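Local coordinates for protein pumilio homolog 23 (Arabidopsis thaliana, PDB 5WZJ) that recognises an 18S rRNA sequence specifically through its pumilio repeats and probably regulates translation and mRNA stability, at residues A[353-358]-A[382-387]; A[341-346]-A[364-369]; A[435-440]-A[446-451]; A[397-402]-A[452-457]. One frame throughout, in Å; residues are numbered along the deposited sequence.

Overall arrangement
All four contacts are buried in the helical PUF architecture, and their touching side chains are chiefly apolar. None is a surface contact. Contacts 1 and 2 meet where Leu384 packs on Ile367. Contacts 3 and 4 both use helix 445-453, and contact 3 is nested within the chain loop that contact 4 closes. Their chemistry differs. Contact 1 is leucine against leucine and alanine; the end of its first segment, at Gly358, comes close to the RNA. Contact 2 fits a methionine against leucine and valine between two helices. Contact 3 is the aromatic one and buries more surface than the others. Contact 4 rests on a methionine sulfur.

Contact 1 of 4, residues A[353-358]-A[382-387]; sequences DLLEQG and EALVGA. With nucleotides of chain B.
Leu355 reaches from helix 351-356 to Leu384 and Ala387 on helix 377-388. Its CB points toward that helix, but neither CB nor CG comes into contact with it. CG lies beside the backbone N, opposite the carbonyl carbon (chi1 -65°), and this directs the branch toward helix 377-388. At the tip, CD1 does the touching. It lies 4.1 Å from Leu384 CD1 and also 4.1 Å from Ala387 CB, so a single methyl is shared by two partners one helical turn apart. CD2 does not touch either of them. The two leucine side chains cross at about a right angle. Leu384 turns its end toward Leu355, although its CB does not point directly there. The small Ala387 lets the leucine methyl come in beside it. Elsewhere Leu355 packs on Leu405 and Phe409 of helix 405-410.

Just after Leu355 the helix stops. Gly358, with a positive phi of 75°, is the C-prime residue of a Schellman motif. Lys359 N bonds to Leu354 O, and a weak bond of 3.3 Å joins Gly358 N to Leu355 O. The carbonyl of this glycine approaches the RNA: Gly358 O is 3.4 Å from C6 of U6 of chain B. Pumilio repeats pack into a right-handed superhelix, and this contact joins two of its helices, with helix 360-373 between them in the chain.

Contact 2 of 4, residues A[341-346]-A[364-369]; sequences GIMWEE and ASLIAV
Trp344 meets Leu366 through its backbone: Trp344 CA lies 4.4 Å from Leu366 CD2. Its indole instead meets the ring of His376, with the two planes at about 50°. The indole side chain also touches Lys379 and Cys380 of helix 377-388. The closer packing falls to Met343. Its CB is 3.8 Å from Leu366 CD1. The chain then bends at SD (chi3 -59°), which brings CE back to 4.0 Å from the same Leu366 CD1. CE also lies 4.3 Å from Val369 CG1. Leu366 CD1 is thus held by both ends of the methionine, while CD2 goes to Trp344. Met343 and Leu366 run past each other in opposite directions. Ile331 of helix 323-332 touches both Met343 and Val369. Here the short helix segments run roughly antiparallel, at 144°, with axes 11.2 Å apart. Residues 341-345 belong to the sixth pumilio repeat, and such antiparallel helix packing is typical of the PUF fold.

Contact 3 of 4, residues A[435-440]-A[446-451]; sequences GIFKFS and PYITSL
Ile436 sits over one face of the Tyr447 ring and forms a CH-pi contact. Its CG2 is 3.8 Å from the ring centroid, 21° off the normal, and 3.5 Å from Tyr447 CG. The other branch runs on along the ring, where Ile436 CD1 lies 3.8 Å from Tyr447 CZ. With CG2 anti to the backbone N and CG1 beside it (chi1 -74°), CG2 is set over the ring near CG and CD1 farther along, near CZ.

The phenol end is polar and buried. Tyr447 OH is hydrogen-bonded to Cys381 O, which ties helix 445-453 to helix 377-388. A phenylalanine in place of Tyr447 would probably keep the packing on Ile436 but leave the Cys381 carbonyl without this partner.

Here the end of helix 427-436 and the turn after it pack on helix 445-453, within the NOP9-like PUF domain. A type I beta turn from Ile436 to Phe439 makes the exit, closed by Phe439 N to Ile436 O at 3.0 Å.

Phe437 contributes apolar contacts at the end of its ring. Its CZ lies 3.8 Å from Leu451 CD2, and its CE1 is 4.0 Å from Ile448 CG1, which sits at the ring edge. The backbone carbonyl Tyr447 O is also near the ring plane, 4.0 Å from Phe437 CZ. Val471 and Ala474 of helix 468-477 also touch this ring.

Contact 4 of 4, residues A[397-402]-A[452-457]; sequences SILPRL and TSMKAE
Leu399, which packs on Met454, is also held by its backbone: Leu399 N makes a probable hydrogen bond to Ser450 OG. The same hydroxyl is bonded to Ile396 O, so Ser450 links helix 445-453 to the start of helix 398-403. The contact proper is apolar and centres on the sulfur of Met454. Its SD is 3.9 Å from Leu399 CB and 4.3 Å from Pro400 CD. One sulfur therefore lies against two consecutive residues in the first turn of the helix. A proline fits there because its missing N-H costs the helix no bond.

In the fold, helix 398-403 packs against the connection between helix 445-453 and helix 456-463. This connection enters the seventh pumilio repeat, which begins at Ser453.

Met454 CG stands beside the backbone N, and the chain bends at chi3 (54°), turning CE aside while SD stays on the contact. Trp419 also touches this methionine. Lys491 NZ is hydrogen-bonded to two carbonyls here, Thr452 O and Met454 O, and so ties the end of helix 445-453 to the connection after it.

Contact 1 of 4, residues A[353-358]-A[382-387]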
loop_
_atom_site.group_PDB
_atom_site.type_symbol
_atom_site.label_atom_id
_atom_site.label_comp_id
_atom_site.label_asym_id
_atom_site.label_seq_id
_atom_site.Cartn_x
_atom_site.Cartn_y
_atom_site.Cartn_z
ATOM N N ASP A 353 0.888 -26.140 -6.092
ATOM C CA ASP A 353 1.731 -26.048 -4.902
ATOM C C ASP A 353 1.607 -24.678 -4.250
ATOM O O ASP A 353 1.392 -24.567 -3.038
ATOM C CB ASP A 353 3.189 -26.306 -5.271
ATOM C CG ASP A 353 3.376 -27.573 -6.077
ATOM O OD1 ASP A 353 3.059 -27.574 -7.286
ATOM O OD2 ASP A 353 3.861 -28.557 -5.499
ATOM N N LEU A 354 1.741 -23.622 -5.053
ATOM C CA LEU A 354 1.712 -22.272 -4.503
ATOM C C LEU A 354 0.385 -21.988 -3.811
ATOM O O LEU A 354 0.362 -21.438 -2.704
ATOM C CB LEU A 354 1.984 -21.255 -5.613
ATOM C CG LEU A 354 3.408 -21.257 -6.190
ATOM C CD1 LEU A 354 3.512 -20.346 -7.408
ATOM C CD2 LEU A 354 4.416 -20.832 -5.137
ATOM N N LEU A 355 -0.734 -22.385 -4.430
ATOM C CA LEU A 355 -2.033 -22.165 -3.796
ATOM C C LEU A 355 -2.187 -23.009 -2.534
ATOM O O LEU A 355 -2.711 -22.527 -1.522
ATOM C CB LEU A 355 -3.159 -22.464 -4.781
ATOM C CG LEU A 355 -3.247 -21.548 -6.000
ATOM C CD1 LEU A 355 -4.282 -22.091 -6.967
ATOM C CD2 LEU A 355 -3.601 -20.120 -5.590
ATOM N N GLU A 356 -1.723 -24.265 -2.572
ATOM C CA GLU A 356 -1.799 -25.134 -1.399
ATOM C C GLU A 356 -1.024 -24.551 -0.221
ATOM O O GLU A 356 -1.471 -24.642 0.930
ATOM C CB GLU A 356 -1.258 -26.528 -1.735
ATOM C CG GLU A 356 -2.175 -27.369 -2.604
ATOM C CD GLU A 356 -1.507 -28.650 -3.095
ATOM O OE1 GLU A 356 -0.288 -28.818 -2.887
ATOM O OE2 GLU A 356 -2.202 -29.487 -3.699
ATOM N N GLN A 357 0.137 -23.949 -0.484
ATOM C CA GLN A 357 1.018 -23.479 0.578
ATOM C C GLN A 357 0.780 -22.018 0.971
ATOM O O GLN A 357 1.619 -21.434 1.663
ATOM C CB GLN A 357 2.473 -23.685 0.164
ATOM C CG GLN A 357 2.796 -25.139 -0.172
ATOM C CD GLN A 357 4.222 -25.318 -0.611
ATOM O OE1 GLN A 357 5.112 -24.584 -0.180
ATOM N NE2 GLN A 357 4.452 -26.285 -1.479
ATOM N N GLY A 358 -0.336 -21.424 0.558
ATOM C CA GLY A 358 -0.673 -20.080 0.997
ATOM C C GLY A 358 0.134 -18.983 0.330
ATOM O O GLY A 358 0.446 -17.968 0.969
ATOM N N GLU A 382 -5.359 -20.705 -18.051
ATOM C CA GLU A 382 -5.608 -22.147 -18.069
ATOM C C GLU A 382 -4.828 -22.854 -16.976
ATOM O O GLU A 382 -5.328 -23.814 -16.382
ATOM C CB GLU A 382 -5.266 -22.743 -19.438
ATOM C CG GLU A 382 -6.279 -22.375 -20.530
ATOM C CD GLU A 382 -7.692 -22.842 -20.196
ATOM O OE1 GLU A 382 -7.828 -23.931 -19.578
ATOM O OE2 GLU A 382 -8.655 -22.107 -20.535
ATOM N N ALA A 383 -3.600 -22.403 -16.696
ATOM C CA ALA A 383 -2.834 -23.010 -15.612
ATOM C C ALA A 383 -3.542 -22.827 -14.274
ATOM O O ALA A 383 -3.522 -23.727 -13.423
ATOM C CB ALA A 383 -1.421 -22.423 -15.565
ATOM N N LEU A 384 -4.176 -21.668 -14.067
ATOM C CA LEU A 384 -4.915 -21.441 -12.828
ATOM C C LEU A 384 -6.100 -22.398 -12.709
ATOM O O LEU A 384 -6.323 -22.987 -11.645
ATOM C CB LEU A 384 -5.391 -19.991 -12.745
ATOM C CG LEU A 384 -6.272 -19.694 -11.527
ATOM C CD1 LEU A 384 -5.538 -20.003 -10.205
ATOM C CD2 LEU A 384 -6.783 -18.254 -11.543
ATOM N N VAL A 385 -6.871 -22.572 -13.791
ATOM C CA VAL A 385 -7.998 -23.513 -13.749
ATOM C C VAL A 385 -7.519 -24.906 -13.367
ATOM O O VAL A 385 -8.082 -25.558 -12.478
ATOM C CB VAL A 385 -8.740 -23.563 -15.094
ATOM C CG1 VAL A 385 -9.890 -24.567 -14.991
ATOM C CG2 VAL A 385 -9.250 -22.188 -15.506
ATOM N N GLY A 386 -6.486 -25.391 -14.059
ATOM C CA GLY A 386 -5.986 -26.728 -13.805
ATOM C C GLY A 386 -5.404 -26.891 -12.419
ATOM O O GLY A 386 -5.437 -27.986 -11.853
ATOM N N ALA A 387 -4.880 -25.809 -11.842
ATOM C CA ALA A 387 -4.371 -25.901 -10.480
ATOM C C ALA A 387 -5.494 -26.071 -9.468
ATOM O O ALA A 387 -5.281 -26.659 -8.401
ATOM C CB ALA A 387 -3.554 -24.656 -10.134
ATOM P P U B 6 -3.404 -13.807 3.781
ATOM O OP1 U B 6 -3.768 -15.081 3.113
ATOM O OP2 U B 6 -4.416 -13.061 4.550
ATOM O "O5'" U B 6 -2.165 -14.046 4.751
ATOM C "C5'" U B 6 -1.972 -15.264 5.455
ATOM C "C4'" U B 6 -0.501 -15.542 5.636
ATOM O "O4'" U B 6 0.047 -15.982 4.364
ATOM C "C3'" U B 6 0.330 -14.326 6.063
ATOM O "O3'" U B 6 1.381 -14.729 6.944
ATOM C "C2'" U B 6 0.917 -13.828 4.742
ATOM O "O2'" U B 6 2.129 -13.114 4.873
ATOM C "C1'" U B 6 1.120 -15.136 3.980
ATOM N N1 U B 6 1.094 -15.011 2.512
ATOM C C2 U B 6 2.283 -15.193 1.822
ATOM O O2 U B 6 3.345 -15.429 2.386
ATOM N N3 U B 6 2.189 -15.082 0.454
ATOM C C4 U B 6 1.046 -14.830 -0.282
ATOM O O4 U B 6 1.110 -14.768 -1.516
ATOM C C5 U B 6 -0.142 -14.662 0.503
ATOM C C6 U B 6 -0.082 -14.749 1.839
#

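Contact 2 of 4, residues A[341-346]-A[364-369]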
loop_
_atom_site.group_PDB
_atom_site.type_symbol
_atom_site.label_atom_id
_atom_site.label_comp_id
_atom_site.label_asym_id
_atom_site.label_seq_id
_atom_site.Cartn_x
_atom_site.Cartn_y
_atom_site.Cartn_z
ATOM N N GLY A 341 8.311 -15.493 -20.217
ATOM C CA GLY A 341 8.457 -16.908 -20.514
ATOM C C GLY A 341 9.272 -17.645 -19.469
ATOM O O GLY A 341 8.938 -18.768 -19.084
ATOM N N ILE A 342 10.347 -17.026 -18.986
ATOM C CA ILE A 342 11.144 -17.668 -17.943
ATOM C C ILE A 342 10.323 -17.813 -16.668
ATOM O O ILE A 342 10.335 -18.866 -16.019
ATOM C CB ILE A 342 12.449 -16.886 -17.707
ATOM C CG1 ILE A 342 13.401 -17.105 -18.882
ATOM C CG2 ILE A 342 13.099 -17.309 -16.409
ATOM C CD1 ILE A 342 14.472 -16.049 -19.012
ATOM N N MET A 343 9.568 -16.777 -16.308
ATOM C CA MET A 343 8.765 -16.870 -15.096
ATOM C C MET A 343 7.674 -17.925 -15.242
ATOM O O MET A 343 7.383 -18.659 -14.292
ATOM C CB MET A 343 8.167 -15.506 -14.754
ATOM C CG MET A 343 9.228 -14.449 -14.399
ATOM S SD MET A 343 8.475 -12.917 -13.844
ATOM C CE MET A 343 7.480 -12.475 -15.272
ATOM N N TRP A 344 7.065 -18.028 -16.422
ATOM C CA TRP A 344 6.003 -19.013 -16.593
ATOM C C TRP A 344 6.550 -20.431 -16.494
ATOM O O TRP A 344 5.937 -21.293 -15.857
ATOM C CB TRP A 344 5.286 -18.795 -17.927
ATOM C CG TRP A 344 4.055 -19.629 -18.080
ATOM C CD1 TRP A 344 2.811 -19.369 -17.577
ATOM C CD2 TRP A 344 3.950 -20.860 -18.793
ATOM N NE1 TRP A 344 1.934 -20.372 -17.933
ATOM C CE2 TRP A 344 2.615 -21.301 -18.678
ATOM C CE3 TRP A 344 4.859 -21.637 -19.513
ATOM C CZ2 TRP A 344 2.171 -22.481 -19.258
ATOM C CZ3 TRP A 344 4.420 -22.801 -20.087
ATOM C CH2 TRP A 344 3.086 -23.218 -19.959
ATOM N N GLU A 345 7.717 -20.683 -17.085
ATOM C CA GLU A 345 8.293 -22.025 -17.038
ATOM C C GLU A 345 8.637 -22.444 -15.611
ATOM O O GLU A 345 8.425 -23.603 -15.230
ATOM C CB GLU A 345 9.533 -22.098 -17.926
ATOM C CG GLU A 345 9.231 -22.086 -19.416
ATOM C CD GLU A 345 10.486 -21.932 -20.265
ATOM O OE1 GLU A 345 11.601 -22.129 -19.729
ATOM O OE2 GLU A 345 10.356 -21.605 -21.466
ATOM N N GLU A 346 9.174 -21.525 -14.801
ATOM C CA GLU A 346 9.605 -21.923 -13.465
ATOM C C GLU A 346 8.433 -22.083 -12.504
ATOM O O GLU A 346 8.517 -22.885 -11.566
ATOM C CB GLU A 346 10.614 -20.916 -12.892
ATOM C CG GLU A 346 11.946 -20.798 -13.657
ATOM C CD GLU A 346 13.038 -20.081 -12.843
ATOM O OE1 GLU A 346 13.091 -20.291 -11.612
ATOM O OE2 GLU A 346 13.838 -19.303 -13.423
ATOM N N ALA A 364 -1.275 -14.521 -8.318
ATOM C CA ALA A 364 -1.938 -13.283 -8.721
ATOM C C ALA A 364 -0.988 -12.352 -9.466
ATOM O O ALA A 364 -1.366 -11.733 -10.464
ATOM C CB ALA A 364 -2.503 -12.569 -7.485
ATOM N N SER A 365 0.249 -12.222 -8.984
ATOM C CA SER A 365 1.181 -11.317 -9.645
ATOM C C SER A 365 1.504 -11.794 -11.052
ATOM O O SER A 365 1.586 -10.984 -11.981
ATOM C CB SER A 365 2.466 -11.176 -8.818
ATOM O OG SER A 365 2.185 -10.621 -7.542
ATOM N N LEU A 366 1.724 -13.098 -11.228
ATOM C CA LEU A 366 2.090 -13.597 -12.551
ATOM C C LEU A 366 0.943 -13.422 -13.537
ATOM O O LEU A 366 1.148 -12.974 -14.675
ATOM C CB LEU A 366 2.514 -15.063 -12.462
ATOM C CG LEU A 366 3.179 -15.624 -13.714
ATOM C CD1 LEU A 366 4.456 -14.851 -14.040
ATOM C CD2 LEU A 366 3.473 -17.123 -13.569
ATOM N N ILE A 367 -0.274 -13.734 -13.107
ATOM C CA ILE A 367 -1.436 -13.552 -13.971
ATOM C C ILE A 367 -1.597 -12.085 -14.352
ATOM O O ILE A 367 -1.850 -11.756 -15.518
ATOM C CB ILE A 367 -2.695 -14.103 -13.280
ATOM C CG1 ILE A 367 -2.570 -15.626 -13.109
ATOM C CG2 ILE A 367 -3.936 -13.737 -14.077
ATOM C CD1 ILE A 367 -3.670 -16.237 -12.285
ATOM N N ALA A 368 -1.426 -11.179 -13.387
ATOM C CA ALA A 368 -1.633 -9.761 -13.668
ATOM C C ALA A 368 -0.602 -9.226 -14.654
ATOM O O ALA A 368 -0.928 -8.403 -15.519
ATOM C CB ALA A 368 -1.590 -8.955 -12.369
ATOM N N VAL A 369 0.652 -9.671 -14.540
ATOM C CA VAL A 369 1.680 -9.140 -15.423
ATOM C C VAL A 369 1.597 -9.748 -16.820
ATOM O O VAL A 369 2.049 -9.118 -17.780
ATOM C CB VAL A 369 3.081 -9.335 -14.818
ATOM C CG1 VAL A 369 3.600 -10.742 -15.088
ATOM C CG2 VAL A 369 4.039 -8.288 -15.367
#

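Contact 3 of 4, residues A[435-440]-A[446-451]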
loop_
_atom_site.group_PDB
_atom_site.type_symbol
_atom_site.label_atom_id
_atom_site.label_comp_id
_atom_site.label_asym_id
_atom_site.label_seq_id
_atom_site.Cartn_x
_atom_site.Cartn_y
_atom_site.Cartn_z
ATOM N N GLY A 435 -8.686 -9.567 -11.594
ATOM C CA GLY A 435 -7.743 -9.498 -12.700
ATOM C C GLY A 435 -8.148 -10.394 -13.859
ATOM O O GLY A 435 -7.995 -10.016 -15.024
ATOM N N ILE A 436 -8.660 -11.594 -13.552
ATOM C CA ILE A 436 -9.140 -12.516 -14.588
ATOM C C ILE A 436 -10.133 -11.813 -15.504
ATOM O O ILE A 436 -10.042 -11.899 -16.736
ATOM C CB ILE A 436 -9.759 -13.772 -13.941
ATOM C CG1 ILE A 436 -8.656 -14.683 -13.384
ATOM C CG2 ILE A 436 -10.676 -14.537 -14.927
ATOM C CD1 ILE A 436 -7.889 -15.417 -14.459
ATOM N N PHE A 437 -11.080 -11.083 -14.924
ATOM C CA PHE A 437 -12.142 -10.522 -15.747
ATOM C C PHE A 437 -11.706 -9.286 -16.519
ATOM O O PHE A 437 -12.522 -8.703 -17.241
ATOM C CB PHE A 437 -13.388 -10.253 -14.890
ATOM C CG PHE A 437 -14.137 -11.522 -14.561
ATOM C CD1 PHE A 437 -14.676 -12.292 -15.588
ATOM C CD2 PHE A 437 -14.232 -11.987 -13.254
ATOM C CE1 PHE A 437 -15.327 -13.497 -15.319
ATOM C CE2 PHE A 437 -14.889 -13.192 -12.968
ATOM C CZ PHE A 437 -15.433 -13.947 -14.003
ATOM N N LYS A 438 -10.434 -8.908 -16.437
ATOM C CA LYS A 438 -9.902 -7.892 -17.328
ATOM C C LYS A 438 -9.284 -8.477 -18.593
ATOM O O LYS A 438 -9.028 -7.722 -19.537
ATOM C CB LYS A 438 -8.892 -7.019 -16.571
ATOM C CG LYS A 438 -9.579 -6.063 -15.587
ATOM C CD LYS A 438 -8.591 -5.387 -14.654
ATOM C CE LYS A 438 -7.598 -4.541 -15.423
ATOM N NZ LYS A 438 -6.436 -4.154 -14.568
ATOM N N PHE A 439 -9.055 -9.792 -18.652
ATOM C CA PHE A 439 -8.623 -10.413 -19.902
ATOM C C PHE A 439 -9.730 -10.337 -20.959
ATOM O O PHE A 439 -10.922 -10.225 -20.650
ATOM C CB PHE A 439 -8.243 -11.885 -19.691
ATOM C CG PHE A 439 -6.943 -12.098 -18.944
ATOM C CD1 PHE A 439 -5.721 -12.019 -19.601
ATOM C CD2 PHE A 439 -6.949 -12.405 -17.591
ATOM C CE1 PHE A 439 -4.526 -12.230 -18.920
ATOM C CE2 PHE A 439 -5.757 -12.622 -16.903
ATOM C CZ PHE A 439 -4.546 -12.537 -17.567
ATOM N N SER A 440 -9.314 -10.401 -22.222
ATOM C CA SER A 440 -10.229 -10.681 -23.321
ATOM C C SER A 440 -11.038 -11.937 -23.014
ATOM O O SER A 440 -10.514 -12.908 -22.461
ATOM C CB SER A 440 -9.436 -10.863 -24.623
ATOM O OG SER A 440 -10.122 -11.713 -25.541
ATOM N N PRO A 446 -13.840 -20.465 -19.339
ATOM C CA PRO A 446 -14.218 -21.249 -18.150
ATOM C C PRO A 446 -14.658 -20.384 -16.975
ATOM O O PRO A 446 -15.540 -20.801 -16.209
ATOM C CB PRO A 446 -12.935 -22.025 -17.814
ATOM C CG PRO A 446 -12.123 -22.022 -19.070
ATOM C CD PRO A 446 -12.455 -20.750 -19.771
ATOM N N TYR A 447 -14.078 -19.189 -16.810
ATOM C CA TYR A 447 -14.458 -18.344 -15.678
ATOM C C TYR A 447 -15.825 -17.719 -15.898
ATOM O O TYR A 447 -16.638 -17.653 -14.968
ATOM C CB TYR A 447 -13.406 -17.251 -15.444
ATOM C CG TYR A 447 -12.045 -17.804 -15.127
ATOM C CD1 TYR A 447 -11.181 -18.188 -16.154
ATOM C CD2 TYR A 447 -11.617 -17.960 -13.808
ATOM C CE1 TYR A 447 -9.931 -18.692 -15.883
ATOM C CE2 TYR A 447 -10.352 -18.483 -13.522
ATOM C CZ TYR A 447 -9.513 -18.843 -14.576
ATOM O OH TYR A 447 -8.252 -19.355 -14.336
ATOM N N ILE A 448 -16.088 -17.246 -17.124
ATOM C CA ILE A 448 -17.385 -16.649 -17.441
ATOM C C ILE A 448 -18.494 -17.684 -17.295
ATOM O O ILE A 448 -19.560 -17.407 -16.724
ATOM C CB ILE A 448 -17.370 -16.052 -18.860
ATOM C CG1 ILE A 448 -16.427 -14.852 -18.935
ATOM C CG2 ILE A 448 -18.775 -15.645 -19.287
ATOM C CD1 ILE A 448 -16.056 -14.454 -20.361
ATOM N N THR A 449 -18.266 -18.893 -17.821
ATOM C CA THR A 449 -19.282 -19.938 -17.703
ATOM C C THR A 449 -19.508 -20.313 -16.242
ATOM O O THR A 449 -20.654 -20.432 -15.794
ATOM C CB THR A 449 -18.881 -21.166 -18.531
ATOM O OG1 THR A 449 -19.078 -20.878 -19.927
ATOM C CG2 THR A 449 -19.722 -22.372 -18.141
ATOM N N SER A 450 -18.426 -20.459 -15.474
ATOM C CA SER A 450 -18.560 -20.857 -14.075
ATOM C C SER A 450 -19.288 -19.793 -13.265
ATOM O O SER A 450 -20.162 -20.115 -12.448
ATOM C CB SER A 450 -17.178 -21.137 -13.477
ATOM O OG SER A 450 -17.260 -21.456 -12.091
ATOM N N LEU A 451 -18.940 -18.517 -13.472
ATOM C CA LEU A 451 -19.600 -17.454 -12.712
ATOM C C LEU A 451 -21.074 -17.346 -13.084
ATOM O O LEU A 451 -21.936 -17.238 -12.202
ATOM C CB LEU A 451 -18.908 -16.106 -12.940
ATOM C CG LEU A 451 -19.563 -14.912 -12.217
ATOM C CD1 LEU A 451 -19.401 -15.019 -10.700
ATOM C CD2 LEU A 451 -18.998 -13.576 -12.694
#

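Contact 4 of 4, residues A[397-402]-A[452-457]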
loop_
_atom_site.group_PDB
_atom_site.type_symbol
_atom_site.label_atom_id
_atom_site.label_comp_id
_atom_site.label_asym_id
_atom_site.label_seq_id
_atom_site.Cartn_x
_atom_site.Cartn_y
_atom_site.Cartn_z
ATOM N N SER A 397 -16.631 -25.523 -11.188
ATOM C CA SER A 397 -16.563 -24.957 -9.848
ATOM C C SER A 397 -15.380 -24.011 -9.663
ATOM O O SER A 397 -15.021 -23.698 -8.523
ATOM C CB SER A 397 -16.511 -26.082 -8.813
ATOM O OG SER A 397 -17.749 -26.771 -8.790
ATOM N N ILE A 398 -14.765 -23.547 -10.749
ATOM C CA ILE A 398 -13.575 -22.717 -10.586
ATOM C C ILE A 398 -13.903 -21.449 -9.797
ATOM O O ILE A 398 -13.133 -21.033 -8.924
ATOM C CB ILE A 398 -12.931 -22.419 -11.956
ATOM C CG1 ILE A 398 -11.691 -21.538 -11.791
ATOM C CG2 ILE A 398 -13.910 -21.766 -12.878
ATOM C CD1 ILE A 398 -10.600 -22.184 -10.959
ATOM N N LEU A 399 -15.066 -20.834 -10.056
ATOM C CA LEU A 399 -15.402 -19.603 -9.342
ATOM C C LEU A 399 -15.609 -19.844 -7.864
ATOM O O LEU A 399 -14.937 -19.175 -7.039
ATOM C CB LEU A 399 -16.611 -18.917 -9.999
ATOM C CG LEU A 399 -16.362 -17.518 -10.571
ATOM C CD1 LEU A 399 -15.819 -16.559 -9.495
ATOM C CD2 LEU A 399 -15.406 -17.590 -11.767
ATOM N N PRO A 400 -16.489 -20.748 -7.404
ATOM C CA PRO A 400 -16.629 -20.968 -5.958
ATOM C C PRO A 400 -15.320 -21.298 -5.260
ATOM O O PRO A 400 -15.080 -20.825 -4.144
ATOM C CB PRO A 400 -17.611 -22.147 -5.865
ATOM C CG PRO A 400 -18.389 -22.103 -7.121
ATOM C CD PRO A 400 -17.430 -21.595 -8.174
ATOM N N ARG A 401 -14.465 -22.103 -5.890
ATOM C CA ARG A 401 -13.231 -22.491 -5.224
ATOM C C ARG A 401 -12.276 -21.313 -5.080
ATOM O O ARG A 401 -11.569 -21.221 -4.075
ATOM C CB ARG A 401 -12.569 -23.645 -5.975
ATOM C CG ARG A 401 -13.404 -24.935 -5.938
ATOM C CD ARG A 401 -12.787 -26.037 -6.752
ATOM N NE ARG A 401 -13.605 -27.248 -6.703
ATOM C CZ ARG A 401 -13.208 -28.439 -7.143
ATOM N NH1 ARG A 401 -11.994 -28.590 -7.664
ATOM N NH2 ARG A 401 -14.025 -29.482 -7.053
ATOM N N LEU A 402 -12.253 -20.397 -6.048
ATOM C CA LEU A 402 -11.373 -19.239 -5.911
ATOM C C LEU A 402 -11.949 -18.209 -4.948
ATOM O O LEU A 402 -11.201 -17.578 -4.193
ATOM C CB LEU A 402 -11.113 -18.600 -7.276
ATOM C CG LEU A 402 -10.051 -19.289 -8.138
ATOM C CD1 LEU A 402 -10.113 -18.777 -9.560
ATOM C CD2 LEU A 402 -8.654 -19.098 -7.561
ATOM N N THR A 452 -21.385 -17.327 -14.388
ATOM C CA THR A 452 -22.785 -17.139 -14.781
ATOM C C THR A 452 -23.632 -18.384 -14.561
ATOM O O THR A 452 -24.864 -18.278 -14.609
ATOM C CB THR A 452 -22.917 -16.718 -16.246
ATOM O OG1 THR A 452 -22.345 -17.725 -17.093
ATOM C CG2 THR A 452 -22.225 -15.379 -16.487
ATOM N N SER A 453 -23.007 -19.546 -14.331
ATOM C CA SER A 453 -23.735 -20.773 -13.999
ATOM C C SER A 453 -24.106 -20.876 -12.534
ATOM O O SER A 453 -24.977 -21.680 -12.200
ATOM C CB SER A 453 -22.910 -22.020 -14.338
ATOM O OG SER A 453 -22.767 -22.153 -15.739
ATOM N N MET A 454 -23.430 -20.142 -11.650
ATOM C CA MET A 454 -23.682 -20.288 -10.221
ATOM C C MET A 454 -25.153 -20.018 -9.928
ATOM O O MET A 454 -25.776 -19.148 -10.541
ATOM C CB MET A 454 -22.792 -19.332 -9.409
ATOM C CG MET A 454 -21.322 -19.752 -9.332
ATOM S SD MET A 454 -20.284 -18.445 -8.625
ATOM C CE MET A 454 -21.126 -18.107 -7.088
ATOM N N LYS A 455 -25.713 -20.786 -8.997
ATOM C CA LYS A 455 -27.130 -20.646 -8.724
ATOM C C LYS A 455 -27.387 -19.344 -7.977
ATOM O O LYS A 455 -26.482 -18.743 -7.385
ATOM C CB LYS A 455 -27.650 -21.847 -7.931
ATOM C CG LYS A 455 -26.987 -22.037 -6.581
ATOM C CD LYS A 455 -27.492 -23.315 -5.911
ATOM C CE LYS A 455 -26.770 -23.577 -4.602
ATOM N NZ LYS A 455 -27.259 -24.813 -3.920
ATOM N N ALA A 456 -28.650 -18.910 -8.020
ATOM C CA ALA A 456 -29.022 -17.586 -7.526
ATOM C C ALA A 456 -28.530 -17.352 -6.105
ATOM O O ALA A 456 -27.989 -16.282 -5.797
ATOM C CB ALA A 456 -30.547 -17.408 -7.607
ATOM N N GLU A 457 -28.668 -18.347 -5.227
ATOM C CA GLU A 457 -28.303 -18.092 -3.835
ATOM C C GLU A 457 -26.797 -17.893 -3.670
ATOM O O GLU A 457 -26.366 -17.064 -2.856
ATOM C CB GLU A 457 -28.817 -19.210 -2.933
ATOM C CG GLU A 457 -28.267 -20.570 -3.221
ATOM C CD GLU A 457 -28.860 -21.614 -2.295
ATOM O OE1 GLU A 457 -28.459 -21.645 -1.104
ATOM O OE2 GLU A 457 -29.740 -22.381 -2.759
#